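Local coordinates for protein DNA double-strand break repair nuclease NurA (Sulfolobus solfataricus, PDB 2YGK) that processes DNA ends in double-strand break repair as a manganese-dependent nuclease, acting together with the HerA helicase, at residues 70-75 with 96-101; 227-232 with 285-290; 257-262 with 272-277. One frame throughout, in Å; residues are numbered along the deposited sequence.

In the fold
From the N terminus, contact 1 comes first: strand 70-82 turns into strand 85-98, and their far ends meet again to close a hairpin at one margin of the mixed sheet. Much later, contact 2 opens at 227-232, on strand 228-236 near the other margin, and closes when helix 280-291 packs against that strand. Contact 3, the hairpin of strands 255-262 and 270-275, is nested inside this loop and touches contact 2, where Gly228 O meets Thr261 OG1. Contact 1 lies in series with both, about 35 to 40 Å away between centres. Between the two ends of the sheet run strands 54-65 and 129-133, which carry the manganese ligands Asp58 and Asp133.

Contact 1: 70-75 with 96-101; sequences IVYAVG and GIFKPG
Tyr72, Ile70 and Phe98 carry most of the surface buried where the open ends of the beta hairpin of strands 70-82 and 85-98 come together, at one margin of the mixed sheet in this RNase H-clan nuclease. The strands are antiparallel. Ile70 and Phe98 form a hydrogen-bonded pair, with Ile70 N 2.8 Å from Phe98 O and a matching bond back from Phe98 N. Tyr72 and Gly96 form the next such pair, Tyr72 N lying 2.7 Å from Gly96 O. The non-hydrogen-bonded pair Val71 and Ile97 sits between them and turns its side chains to the other face of the sheet.

On the face that carries Ile70, Tyr72 and Phe98, the Tyr72 side chain leans across to the partner strand. Its CG stands between the backbone N and the carbonyl carbon (chi1 70°), which lays the ring over Gly96. Gly96 CA makes a CH-pi contact with one ring face, 3.9 Å from the Tyr72 centroid. Because Gly96 has no side chain, nothing on its CA stands in the way of the phenol. The opposite ring face meets Phe98 in a face-to-face stack, centroids 4.3 Å apart and planes 27° from parallel. Tyr72 is therefore held flat between a backbone carbon and an aromatic ring.

Ile70 packs beside this stack, its CB 4.2 Å from Phe98 CB. Helix 104-123 covers the same face: Ala104 touches Ile70, Ile108 touches Tyr72, and Arg107 makes a cation-pi contact with Phe98. The second subunit closes in on the outer strand, Gln19 of that chain taking the N-H of Ile97 and Asp213 of that chain pairing with Lys99. Within the stack, Tyr72 CE1 stands over the centre of the Phe98 ring, 3.6 Å above its plane.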
loop_
_atom_site.group_PDB
_atom_site.type_symbol
_atom_site.label_atom_id
_atom_site.label_comp_id
_atom_site.label_asym_id
_atom_site.label_seq_id
_atom_site.Cartn_x
_atom_site.Cartn_y
_atom_site.Cartn_z
ATOM N N ILE A 70 -8.304 3.426 -13.125
ATOM C CA ILE A 70 -8.484 3.112 -11.718
ATOM C C ILE A 70 -9.917 3.394 -11.316
ATOM O O ILE A 70 -10.306 4.550 -11.134
ATOM C CB ILE A 70 -7.566 3.947 -10.804
ATOM C CG1 ILE A 70 -6.138 4.007 -11.345
ATOM C CG2 ILE A 70 -7.578 3.369 -9.388
ATOM C CD1 ILE A 70 -5.551 2.645 -11.592
ATOM N N VAL A 71 -10.701 2.339 -11.154
ATOM C CA VAL A 71 -12.097 2.479 -10.779
ATOM C C VAL A 71 -12.184 2.612 -9.277
ATOM O O VAL A 71 -11.821 1.689 -8.583
ATOM C CB VAL A 71 -12.918 1.259 -11.195
ATOM C CG1 VAL A 71 -14.370 1.400 -10.712
ATOM C CG2 VAL A 71 -12.862 1.065 -12.735
ATOM N N TYR A 72 -12.673 3.752 -8.783
ATOM C CA TYR A 72 -12.684 4.013 -7.356
ATOM C C TYR A 72 -14.050 4.373 -6.812
ATOM O O TYR A 72 -14.962 4.753 -7.530
ATOM C CB TYR A 72 -11.747 5.156 -7.020
ATOM C CG TYR A 72 -12.258 6.481 -7.512
ATOM C CD1 TYR A 72 -11.948 6.939 -8.792
ATOM C CD2 TYR A 72 -13.080 7.256 -6.723
ATOM C CE1 TYR A 72 -12.422 8.161 -9.249
ATOM C CE2 TYR A 72 -13.554 8.464 -7.163
ATOM C CZ TYR A 72 -13.225 8.922 -8.434
ATOM O OH TYR A 72 -13.716 10.150 -8.867
ATOM N N ALA A 73 -14.136 4.304 -5.500
ATOM C CA ALA A 73 -15.330 4.644 -4.788
ATOM C C ALA A 73 -14.892 5.175 -3.449
ATOM O O ALA A 73 -14.092 4.560 -2.765
ATOM C CB ALA A 73 -16.190 3.423 -4.628
ATOM N N VAL A 74 -15.421 6.325 -3.081
ATOM C CA VAL A 74 -15.161 6.938 -1.781
ATOM C C VAL A 74 -16.500 7.206 -1.119
ATOM O O VAL A 74 -17.522 7.397 -1.816
ATOM C CB VAL A 74 -14.458 8.295 -1.940
ATOM C CG1 VAL A 74 -13.017 8.111 -2.450
ATOM C CG2 VAL A 74 -15.282 9.204 -2.866
ATOM N N GLY A 75 -16.493 7.256 0.212
ATOM C CA GLY A 75 -17.684 7.560 0.961
ATOM C C GLY A 75 -17.354 8.024 2.377
ATOM O O GLY A 75 -16.423 7.548 3.003
ATOM N N GLY A 96 -16.228 6.550 -9.327
ATOM C CA GLY A 96 -15.617 7.140 -10.517
ATOM C C GLY A 96 -14.444 6.346 -11.056
ATOM O O GLY A 96 -14.146 5.257 -10.538
ATOM N N ILE A 97 -13.787 6.897 -12.083
ATOM C CA ILE A 97 -12.589 6.317 -12.689
ATOM C C ILE A 97 -11.472 7.349 -12.757
ATOM O O ILE A 97 -11.709 8.431 -13.229
ATOM C CB ILE A 97 -12.865 5.893 -14.147
ATOM C CG1 ILE A 97 -14.063 4.945 -14.228
ATOM C CG2 ILE A 97 -11.624 5.250 -14.781
ATOM C CD1 ILE A 97 -14.473 4.599 -15.679
ATOM N N PHE A 98 -10.259 7.040 -12.307
ATOM C CA PHE A 98 -9.103 7.893 -12.635
ATOM C C PHE A 98 -8.286 7.296 -13.770
ATOM O O PHE A 98 -8.282 6.086 -13.982
ATOM C CB PHE A 98 -8.161 8.089 -11.451
ATOM C CG PHE A 98 -8.705 8.955 -10.354
ATOM C CD1 PHE A 98 -9.502 10.055 -10.621
ATOM C CD2 PHE A 98 -8.373 8.684 -9.034
ATOM C CE1 PHE A 98 -9.980 10.859 -9.592
ATOM C CE2 PHE A 98 -8.869 9.499 -7.973
ATOM C CZ PHE A 98 -9.670 10.577 -8.256
ATOM N N LYS A 99 -7.594 8.175 -14.497
ATOM C CA LYS A 99 -6.610 7.774 -15.473
ATOM C C LYS A 99 -5.456 7.137 -14.715
ATOM O O LYS A 99 -5.195 7.527 -13.576
ATOM C CB LYS A 99 -6.080 8.975 -16.254
ATOM C CG LYS A 99 -7.105 9.670 -17.106
ATOM C CD LYS A 99 -6.433 10.582 -18.125
ATOM C CE LYS A 99 -7.225 11.875 -18.350
ATOM N NZ LYS A 99 -6.654 12.658 -19.490
ATOM N N PRO A 100 -4.763 6.164 -15.348
ATOM C CA PRO A 100 -3.651 5.439 -14.744
ATOM C C PRO A 100 -2.555 6.354 -14.230
ATOM O O PRO A 100 -2.227 7.331 -14.884
ATOM C CB PRO A 100 -3.133 4.590 -15.901
ATOM C CG PRO A 100 -4.300 4.362 -16.741
ATOM C CD PRO A 100 -5.115 5.596 -16.658
ATOM N N GLY A 101 -1.983 6.015 -13.082
ATOM C CA GLY A 101 -1.041 6.890 -12.407
ATOM C C GLY A 101 -0.451 6.360 -11.101
ATOM O O GLY A 101 -1.032 5.503 -10.404
#

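Contact 2: 227-232 with 285-290; sequences RGFSKL and EIMDRL
The contact belongs to the helix-on-sheet interface near one edge of the mixed sheet, where Arg227 and the two residues after it meet Met287 and Asp288 of helix 280-291. Arg227 reaches the helix with its chain extended and its CG anti to the backbone N (chi1 172°). At the tip, NH2 donates to Asp288 OD1 over 3.1 Å in a nearly straight hydrogen bond (N-H...O angle 170°) that is part of a salt bridge. The oxygen lies in the guanidinium plane and accepts the N-H on its anti lone pair. Guanidinium and carboxylate are almost coplanar, their planes 7° apart.

Other bonds fix the rotation of this pair: Arg227 NE goes to Leu263 O, NH1 to Tyr42 O and NH2 also to Ser291 OG. Tyr42 OH binds Asp288 OD2, so both carboxylate oxygens are engaged. Such pairing would probably keep the aspartate ionised.

Strand 228-236 lies next to the outermost strand 39-41 in this RNase H-clan fold, and helix 280-291 packs on one face of the sheet. Met287, present as selenomethionine, has the largest area buried here and comes at Arg227 from the opposite direction. The bend at its last torsion carries CE over the middle of the guanidinium face, 4.0 Å above the plane. The same methyl lies 3.7 Å from Arg227 CG and 3.4 Å from Gly228 O, a carbonyl that also accepts a bond from Thr261 OG1. Just behind it, SE makes a Met-aromatic contact with Phe229, approaching the ring obliquely at 3.8 Å from CD1 and 4.9 Å from the centroid. Phe229 also packs against Glu280, Val283 and Lys284, nearer the start of the same helix.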
loop_
_atom_site.group_PDB
_atom_site.type_symbol
_atom_site.label_atom_id
_atom_site.label_comp_id
_atom_site.label_asym_id
_atom_site.label_seq_id
_atom_site.Cartn_x
_atom_site.Cartn_y
_atom_site.Cartn_z
ATOM N N ARG A 227 -7.925 1.952 33.396
ATOM C CA ARG A 227 -8.446 3.157 32.750
ATOM C C ARG A 227 -7.674 4.414 33.192
ATOM O O ARG A 227 -7.422 4.607 34.372
ATOM C CB ARG A 227 -9.926 3.297 33.085
ATOM C CG ARG A 227 -10.588 4.596 32.641
ATOM C CD ARG A 227 -12.049 4.625 33.141
ATOM N NE ARG A 227 -12.903 5.606 32.457
ATOM C CZ ARG A 227 -13.251 6.796 32.953
ATOM N NH1 ARG A 227 -12.783 7.218 34.122
ATOM N NH2 ARG A 227 -14.066 7.593 32.263
ATOM N N GLY A 228 -7.303 5.255 32.240
ATOM C CA GLY A 228 -6.526 6.433 32.550
ATOM C C GLY A 228 -6.043 7.290 31.385
ATOM O O GLY A 228 -6.590 7.277 30.305
ATOM N N PHE A 229 -5.013 8.080 31.650
ATOM C CA PHE A 229 -4.515 9.038 30.699
ATOM C C PHE A 229 -3.076 9.336 30.932
ATOM O O PHE A 229 -2.559 9.152 32.005
ATOM C CB PHE A 229 -5.324 10.324 30.748
ATOM C CG PHE A 229 -5.232 11.042 32.029
ATOM C CD1 PHE A 229 -6.050 10.686 33.104
ATOM C CD2 PHE A 229 -4.342 12.086 32.188
ATOM C CE1 PHE A 229 -5.970 11.374 34.329
ATOM C CE2 PHE A 229 -4.249 12.775 33.405
ATOM C CZ PHE A 229 -5.062 12.421 34.469
ATOM N N SER A 230 -2.403 9.781 29.895
ATOM C CA SER A 230 -0.968 9.984 29.988
ATOM C C SER A 230 -0.640 11.415 30.297
ATOM O O SER A 230 -1.473 12.300 30.154
ATOM C CB SER A 230 -0.355 9.685 28.635
ATOM O OG SER A 230 -0.684 10.707 27.714
ATOM N N LYS A 231 0.612 11.653 30.644
ATOM C CA LYS A 231 1.166 12.977 30.538
ATOM C C LYS A 231 0.725 13.612 29.201
ATOM O O LYS A 231 0.657 12.947 28.153
ATOM C CB LYS A 231 2.677 12.909 30.632
ATOM C CG LYS A 231 3.367 14.206 30.280
ATOM C CD LYS A 231 4.771 14.304 30.897
ATOM C CE LYS A 231 5.203 15.775 31.014
ATOM N NZ LYS A 231 6.669 16.006 30.923
ATOM N N LEU A 232 0.414 14.902 29.281
ATOM C CA LEU A 232 -0.031 15.704 28.163
ATOM C C LEU A 232 1.178 16.180 27.435
ATOM O O LEU A 232 2.156 16.522 28.043
ATOM C CB LEU A 232 -0.858 16.903 28.640
ATOM C CG LEU A 232 -2.306 16.534 29.021
ATOM C CD1 LEU A 232 -2.388 15.300 29.957
ATOM C CD2 LEU A 232 -3.033 17.724 29.686
ATOM N N GLU A 285 -12.798 15.192 32.131
ATOM C CA GLU A 285 -14.148 15.460 31.607
ATOM C C GLU A 285 -14.323 14.801 30.232
ATOM O O GLU A 285 -15.373 14.232 29.952
ATOM C CB GLU A 285 -14.433 16.965 31.503
ATOM C CG GLU A 285 -14.531 17.701 32.856
ATOM C CD GLU A 285 -14.757 19.213 32.691
ATOM O OE1 GLU A 285 -15.035 19.678 31.539
ATOM O OE2 GLU A 285 -14.669 19.935 33.713
ATOM N N ILE A 286 -13.294 14.874 29.382
ATOM C CA ILE A 286 -13.393 14.296 28.045
ATOM C C ILE A 286 -13.459 12.764 28.115
ATOM O O ILE A 286 -14.178 12.143 27.335
ATOM C CB ILE A 286 -12.213 14.718 27.126
ATOM C CG1 ILE A 286 -12.347 16.185 26.692
ATOM C CG2 ILE A 286 -12.123 13.832 25.876
ATOM C CD1 ILE A 286 -11.079 16.700 25.991
HETATM N N MSE A 287 -12.711 12.160 29.034
HETATM C CA MSE A 287 -12.792 10.725 29.215
HETATM C C MSE A 287 -14.184 10.309 29.681
HETATM O O MSE A 287 -14.758 9.362 29.188
HETATM C CB MSE A 287 -11.769 10.274 30.256
HETATM C CG MSE A 287 -10.360 10.335 29.754
HETATM SE SE MSE A 287 -9.079 9.748 31.064
HETATM C CE MSE A 287 -9.663 7.948 31.486
ATOM N N ASP A 288 -14.702 11.026 30.667
ATOM C CA ASP A 288 -15.965 10.676 31.324
ATOM C C ASP A 288 -17.095 10.729 30.342
ATOM O O ASP A 288 -17.896 9.808 30.261
ATOM C CB ASP A 288 -16.226 11.627 32.482
ATOM C CG ASP A 288 -15.444 11.260 33.735
ATOM O OD1 ASP A 288 -14.792 10.186 33.715
ATOM O OD2 ASP A 288 -15.476 12.047 34.733
ATOM N N ARG A 289 -17.125 11.804 29.564
ATOM C CA ARG A 289 -18.089 11.976 28.472
ATOM C C ARG A 289 -17.934 10.973 27.318
ATOM O O ARG A 289 -18.926 10.443 26.808
ATOM C CB ARG A 289 -18.000 13.414 27.946
ATOM C CG ARG A 289 -18.412 14.449 28.970
ATOM C CD ARG A 289 -17.826 15.774 28.639
ATOM N NE ARG A 289 -18.368 16.850 29.472
ATOM C CZ ARG A 289 -17.911 18.103 29.483
ATOM N NH1 ARG A 289 -16.876 18.473 28.734
ATOM N NH2 ARG A 289 -18.482 19.001 30.263
ATOM N N LEU A 290 -16.707 10.713 26.892
ATOM C CA LEU A 290 -16.495 9.667 25.875
ATOM C C LEU A 290 -16.900 8.277 26.364
ATOM O O LEU A 290 -17.438 7.489 25.578
ATOM C CB LEU A 290 -15.054 9.572 25.446
ATOM C CG LEU A 290 -14.556 10.675 24.549
ATOM C CD1 LEU A 290 -13.040 10.634 24.520
ATOM C CD2 LEU A 290 -15.217 10.498 23.181
#

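Contact 3: 257-262 with 272-277; sequences TTFYTR and VDIVGR
Phe259 and Val272 are a hydrogen-bonded pair of the beta hairpin formed by strands 255-262 and 270-275, inside the mixed sheet. Val272 N lies 2.8 Å from Phe259 O, the N-H pointing nearly straight at the oxygen. From CB, the Phe259 side chain starts in the position between backbone N and carbonyl carbon (chi1 61°), which swings the ring over Val272. CD1 passes 4.1 Å from Val272 O, CE1 faces Val272 CB and CG1, and CE2 rests on Val272 CG2. CZ, at the tip, is 3.7 Å from Val272 CB, and that carbon stands over the ring face as a CH-pi contact, 3.9 Å from the centroid. Ile274 CG2 lies at the ring edge. Val283 of helix 280-291 also packs on this ring.

On the other face of the sheet, Thr258 and Asp273 lie side by side, and Thr258 OG1 donates to Asp273 OD1 over 2.7 Å, from above the carboxylate plane. Arg271 NE forms a salt bridge with that oxygen, and Leu136 N binds OD2. A valine in place of Thr258 would probably leave OD1 without its hydroxyl donor and put a methyl against the carboxylate. The Asp273 side chain is about 11 Å from that of the manganese ligand Asp133. On the Phe259 face, Thr257 pairs with Ile274, and Thr257 OG1 donates in the carbonyl plane to Gly276 O at 2.9 Å.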
loop_
_atom_site.group_PDB
_atom_site.type_symbol
_atom_site.label_atom_id
_atom_site.label_comp_id
_atom_site.label_asym_id
_atom_site.label_seq_id
_atom_site.Cartn_x
_atom_site.Cartn_y
_atom_site.Cartn_z
ATOM N N THR A 257 -2.567 19.751 21.708
ATOM C CA THR A 257 -2.238 18.856 22.792
ATOM C C THR A 257 -2.556 17.419 22.394
ATOM O O THR A 257 -3.607 17.152 21.813
ATOM C CB THR A 257 -3.018 19.208 24.050
ATOM O OG1 THR A 257 -2.753 20.562 24.406
ATOM C CG2 THR A 257 -2.593 18.330 25.195
ATOM N N THR A 258 -1.636 16.511 22.721
ATOM C CA THR A 258 -1.886 15.104 22.600
ATOM C C THR A 258 -1.902 14.491 23.996
ATOM O O THR A 258 -1.137 14.882 24.869
ATOM C CB THR A 258 -0.830 14.433 21.694
ATOM O OG1 THR A 258 -0.837 15.062 20.394
ATOM C CG2 THR A 258 -1.138 12.962 21.505
ATOM N N PHE A 259 -2.823 13.567 24.222
ATOM C CA PHE A 259 -2.679 12.612 25.317
ATOM C C PHE A 259 -3.146 11.255 24.835
ATOM O O PHE A 259 -3.838 11.162 23.825
ATOM C CB PHE A 259 -3.462 13.040 26.556
ATOM C CG PHE A 259 -4.940 13.157 26.349
ATOM C CD1 PHE A 259 -5.496 14.321 25.870
ATOM C CD2 PHE A 259 -5.779 12.125 26.670
ATOM C CE1 PHE A 259 -6.900 14.436 25.665
ATOM C CE2 PHE A 259 -7.179 12.241 26.481
ATOM C CZ PHE A 259 -7.722 13.388 25.970
ATOM N N TYR A 260 -2.762 10.218 25.574
ATOM C CA TYR A 260 -3.217 8.859 25.369
ATOM C C TYR A 260 -4.150 8.500 26.473
ATOM O O TYR A 260 -3.921 8.832 27.623
ATOM C CB TYR A 260 -2.049 7.943 25.408
ATOM C CG TYR A 260 -1.142 8.154 24.249
ATOM C CD1 TYR A 260 -1.408 7.541 22.995
ATOM C CD2 TYR A 260 -0.018 8.948 24.363
ATOM C CE1 TYR A 260 -0.563 7.711 21.920
ATOM C CE2 TYR A 260 0.861 9.113 23.272
ATOM C CZ TYR A 260 0.567 8.503 22.052
ATOM O OH TYR A 260 1.425 8.663 20.976
ATOM N N THR A 261 -5.234 7.831 26.162
ATOM C CA THR A 261 -6.180 7.480 27.216
ATOM C C THR A 261 -6.638 6.074 26.936
ATOM O O THR A 261 -6.617 5.621 25.790
ATOM C CB THR A 261 -7.413 8.475 27.244
ATOM O OG1 THR A 261 -8.322 8.164 28.334
ATOM C CG2 THR A 261 -8.119 8.448 25.920
ATOM N N ARG A 262 -6.979 5.387 28.022
ATOM C CA ARG A 262 -7.701 4.151 28.013
ATOM C C ARG A 262 -8.975 4.475 28.710
ATOM O O ARG A 262 -8.922 4.881 29.872
ATOM C CB ARG A 262 -6.942 3.079 28.804
ATOM C CG ARG A 262 -7.728 1.770 28.954
ATOM C CD ARG A 262 -6.954 0.716 29.700
ATOM N NE ARG A 262 -5.757 0.210 29.002
ATOM C CZ ARG A 262 -4.482 0.420 29.349
ATOM N NH1 ARG A 262 -4.163 1.159 30.401
ATOM N NH2 ARG A 262 -3.494 -0.121 28.629
ATOM N N VAL A 272 -5.515 10.942 21.549
ATOM C CA VAL A 272 -6.431 12.052 21.293
ATOM C C VAL A 272 -5.620 13.304 21.046
ATOM O O VAL A 272 -4.774 13.642 21.863
ATOM C CB VAL A 272 -7.344 12.319 22.481
ATOM C CG1 VAL A 272 -8.234 13.455 22.154
ATOM C CG2 VAL A 272 -8.172 11.084 22.867
ATOM N N ASP A 273 -5.877 13.990 19.936
ATOM C CA ASP A 273 -5.333 15.322 19.691
ATOM C C ASP A 273 -6.462 16.317 19.782
ATOM O O ASP A 273 -7.506 16.123 19.199
ATOM C CB ASP A 273 -4.736 15.444 18.304
ATOM C CG ASP A 273 -3.621 14.449 18.044
ATOM O OD1 ASP A 273 -2.994 14.096 19.049
ATOM O OD2 ASP A 273 -3.417 14.020 16.841
ATOM N N ILE A 274 -6.237 17.407 20.489
ATOM C CA ILE A 274 -7.231 18.447 20.635
ATOM C C ILE A 274 -6.510 19.782 20.469
ATOM O O ILE A 274 -5.547 20.026 21.145
ATOM C CB ILE A 274 -7.988 18.294 22.010
ATOM C CG1 ILE A 274 -8.843 19.506 22.337
ATOM C CG2 ILE A 274 -7.054 18.094 23.142
ATOM C CD1 ILE A 274 -9.670 19.272 23.596
ATOM N N VAL A 275 -6.942 20.619 19.536
ATOM C CA VAL A 275 -6.308 21.929 19.331
ATOM C C VAL A 275 -6.688 22.929 20.432
ATOM O O VAL A 275 -7.862 23.305 20.599
ATOM C CB VAL A 275 -6.710 22.578 17.998
ATOM C CG1 VAL A 275 -6.260 24.021 17.978
ATOM C CG2 VAL A 275 -6.150 21.793 16.813
ATOM N N GLY A 276 -5.669 23.391 21.138
ATOM C CA GLY A 276 -5.845 24.279 22.270
ATOM C C GLY A 276 -5.001 23.800 23.428
ATOM O O GLY A 276 -4.307 22.775 23.321
ATOM N N ARG A 277 -5.037 24.557 24.523
ATOM C CA ARG A 277 -4.487 24.075 25.793
ATOM C C ARG A 277 -5.581 23.382 26.581
ATOM O O ARG A 277 -6.751 23.776 26.566
ATOM C CB ARG A 277 -3.826 25.181 26.628
ATOM C CG ARG A 277 -2.293 25.050 26.726
ATOM C CD ARG A 277 -1.652 26.332 27.264
ATOM N NE ARG A 277 -0.417 26.664 26.548
ATOM C CZ ARG A 277 0.034 27.902 26.329
ATOM N NH1 ARG A 277 -0.638 28.971 26.755
ATOM N NH2 ARG A 277 1.173 28.076 25.671
#